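Long-range contact in thermospermine synthase (Medicago truncatula, PDB 6BQ5), which probably transfers an aminopropyl group from decarboxylated S-adenosylmethionine to spermidine, giving thermospermine and methylthioadenosine: residues V128-I133 / S155-V160. Sequence-based numbering, arbitrary orientation.
With MTA (5'-deoxy-5'-methylthioadenosine), chain D.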
loop_
_atom_site.group_PDB
_atom_site.type_symbol
_atom_site.label_atom_id
_atom_site.label_comp_id
_atom_site.label_asym_id
_atom_site.label_seq_id
_atom_site.Cartn_x
_atom_site.Cartn_y
_atom_site.Cartn_z
ATOM N N VAL A 128 -19.638 -0.933 39.881
ATOM C CA VAL A 128 -18.931 -1.518 38.747
ATOM C C VAL A 128 -17.464 -1.682 39.130
ATOM O O VAL A 128 -16.759 -0.687 39.380
ATOM C CB VAL A 128 -19.047 -0.627 37.493
ATOM C CG1 VAL A 128 -18.166 -1.161 36.338
ATOM C CG2 VAL A 128 -20.502 -0.502 37.059
ATOM N N VAL A 129 -16.999 -2.922 39.218
ATOM C CA VAL A 129 -15.562 -3.182 39.414
ATOM C C VAL A 129 -14.909 -3.408 38.037
ATOM O O VAL A 129 -15.295 -4.356 37.342
ATOM C CB VAL A 129 -15.343 -4.419 40.327
ATOM C CG1 VAL A 129 -13.856 -4.787 40.449
ATOM C CG2 VAL A 129 -15.950 -4.152 41.706
ATOM N N MET A 130 -13.956 -2.548 37.623
ATOM C CA MET A 130 -13.135 -2.799 36.405
ATOM C C MET A 130 -11.799 -3.322 36.900
ATOM O O MET A 130 -11.051 -2.572 37.509
ATOM C CB MET A 130 -12.929 -1.523 35.585
ATOM C CG MET A 130 -11.872 -1.570 34.461
ATOM S SD MET A 130 -11.231 0.084 34.130
ATOM C CE MET A 130 -12.742 0.826 33.550
ATOM N N CYS A 131 -11.556 -4.607 36.692
ATOM C CA CYS A 131 -10.312 -5.270 37.028
ATOM C C CYS A 131 -9.479 -5.548 35.767
ATOM O O CYS A 131 -9.706 -6.554 35.071
ATOM C CB CYS A 131 -10.594 -6.571 37.760
ATOM S SG CYS A 131 -9.112 -7.412 38.356
ATOM N N ASP A 132 -8.556 -4.629 35.466
ATOM C CA ASP A 132 -7.609 -4.775 34.339
ATOM C C ASP A 132 -6.188 -4.982 34.871
ATOM O O ASP A 132 -5.768 -4.306 35.798
ATOM C CB ASP A 132 -7.633 -3.535 33.453
ATOM C CG ASP A 132 -7.068 -3.801 32.064
ATOM O OD1 ASP A 132 -5.844 -4.112 31.950
ATOM O OD2 ASP A 132 -7.862 -3.738 31.085
ATOM N N ILE A 133 -5.472 -5.914 34.265
ATOM C CA ILE A 133 -4.107 -6.243 34.676
ATOM C C ILE A 133 -3.099 -5.133 34.383
ATOM O O ILE A 133 -2.080 -5.055 35.028
ATOM C CB ILE A 133 -3.652 -7.570 34.031
ATOM C CG1 ILE A 133 -2.517 -8.217 34.813
ATOM C CG2 ILE A 133 -3.318 -7.403 32.553
ATOM C CD1 ILE A 133 -2.255 -9.630 34.335
ATOM N N SER A 155 -18.846 7.774 40.479
ATOM C CA SER A 155 -18.586 7.265 41.849
ATOM C C SER A 155 -18.966 5.769 42.075
ATOM O O SER A 155 -18.519 5.118 43.073
ATOM C CB SER A 155 -19.289 8.159 42.877
ATOM O OG SER A 155 -20.654 8.196 42.557
ATOM N N ARG A 156 -19.750 5.202 41.153
ATOM C CA ARG A 156 -20.058 3.756 41.207
ATOM C C ARG A 156 -18.873 2.906 40.691
ATOM O O ARG A 156 -18.804 1.692 40.962
ATOM C CB ARG A 156 -21.301 3.439 40.380
ATOM C CG ARG A 156 -22.564 4.088 40.915
ATOM C CD ARG A 156 -23.716 3.860 39.985
ATOM N NE ARG A 156 -23.576 4.674 38.784
ATOM C CZ ARG A 156 -24.348 4.554 37.698
ATOM N NH1 ARG A 156 -25.277 3.603 37.638
ATOM N NH2 ARG A 156 -24.166 5.367 36.659
ATOM N N LEU A 157 -17.976 3.526 39.924
ATOM C CA LEU A 157 -16.889 2.782 39.292
ATOM C C LEU A 157 -15.721 2.626 40.226
ATOM O O LEU A 157 -15.153 3.629 40.709
ATOM C CB LEU A 157 -16.406 3.455 37.990
ATOM C CG LEU A 157 -15.216 2.732 37.344
ATOM C CD1 LEU A 157 -15.757 1.426 36.763
ATOM C CD2 LEU A 157 -14.504 3.555 36.305
ATOM N N GLU A 158 -15.307 1.384 40.432
ATOM C CA GLU A 158 -14.063 1.112 41.156
ATOM C C GLU A 158 -13.051 0.428 40.228
ATOM O O GLU A 158 -13.351 -0.619 39.661
ATOM C CB GLU A 158 -14.360 0.241 42.373
ATOM C CG GLU A 158 -13.183 -0.621 42.813
ATOM C CD GLU A 158 -13.335 -1.195 44.196
ATOM O OE1 GLU A 158 -14.499 -1.375 44.652
ATOM O OE2 GLU A 158 -12.276 -1.452 44.831
ATOM N N VAL A 159 -11.859 1.012 40.102
ATOM C CA VAL A 159 -10.778 0.451 39.299
ATOM C C VAL A 159 -9.839 -0.393 40.182
ATOM O O VAL A 159 -9.313 0.092 41.187
ATOM C CB VAL A 159 -9.957 1.566 38.570
ATOM C CG1 VAL A 159 -8.816 0.979 37.745
ATOM C CG2 VAL A 159 -10.863 2.412 37.674
ATOM N N VAL A 160 -9.605 -1.636 39.770
ATOM C CA VAL A 160 -8.657 -2.530 40.411
ATOM C C VAL A 160 -7.642 -2.961 39.360
ATOM O O VAL A 160 -8.025 -3.429 38.259
ATOM C CB VAL A 160 -9.354 -3.772 40.980
ATOM C CG1 VAL A 160 -8.353 -4.749 41.593
ATOM C CG2 VAL A 160 -10.387 -3.343 42.014
HETATM C CS MTA D . -6.718 -6.409 24.551
HETATM S "S5'" MTA D . -6.856 -7.374 26.001
HETATM C "C5'" MTA D . -8.184 -6.499 26.754
HETATM C "C4'" MTA D . -7.786 -6.050 28.156
HETATM O "O4'" MTA D . -7.537 -7.176 28.980
HETATM C "C2'" MTA D . -5.536 -5.984 29.040
HETATM O "O2'" MTA D . -4.748 -5.083 29.817
HETATM C "C3'" MTA D . -6.505 -5.212 28.178
HETATM O "O3'" MTA D . -6.827 -3.917 28.667
HETATM C "C1'" MTA D . -6.472 -6.823 29.879
HETATM N N9 MTA D . -6.017 -8.120 30.396
HETATM C C8 MTA D . -5.273 -9.053 29.791
HETATM N N7 MTA D . -5.141 -10.143 30.591
HETATM C C5 MTA D . -5.832 -9.885 31.716
HETATM C C6 MTA D . -6.075 -10.593 32.971
HETATM N N6 MTA D . -5.573 -11.833 33.165
HETATM N N1 MTA D . -6.855 -9.980 33.881
HETATM C C2 MTA D . -7.361 -8.739 33.685
HETATM N N3 MTA D . -7.165 -8.025 32.563
HETATM C C4 MTA D . -6.397 -8.557 31.586
#
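Val128 and Met130 alternately give and accept backbone hydrogen bonds to 155-160, the ladder of two parallel strands whose axes approach to 4.7 Å. Val128 N reaches Arg156 O at 3.0 Å, standing above that carbonyl's plane, while Glu158 N returns to Val128 O at 2.7 Å, nearly straight at hydrogen (176°). Met130 N then binds Glu158 O (2.9 Å), and Val160 N binds Met130 O (2.8 Å). The last rung, Asp132 N to Val160 O, is weak and bent to 133°. The Asp132 carboxylate grips the ribose diol of methylthioadenosine with one oxygen per hydroxyl: O2' donates to OD1 and O3' to OD2, each at 2.6 Å. Gly111 N and Asp134 N also bind these oxygens and fix the rotation of the group. An asparagine here would probably leave one ribose hydroxyl without its acceptor and weaken the hold on the sugar. Beyond it, CG2 of Ile133 packs against the adenine at C4 and N9. On one face of the sheet, Val128 CG1 and Leu157 CG both lie anti to their own backbone N, and chi2 of 72° then swings Leu157 CD1 onto Val128 CG1 (3.6 Å); Met130 and Leu157 meet Ala116 of helix 114-120. On the other, Val129 CG1 touches Val160 CG2, and Cys131 and Val160 lie against helix 164-169. Strand 157-161 is outermost in the chain's mixed sheet, and 127-132 separates it from 104-107. An acidic residue near the C-terminal end of the second strand of a Rossmann-like sheet, clasping the ribose diol, is characteristic of the nucleoside site in spermidine/spermine synthases and related AdoMet-dependent enzymes.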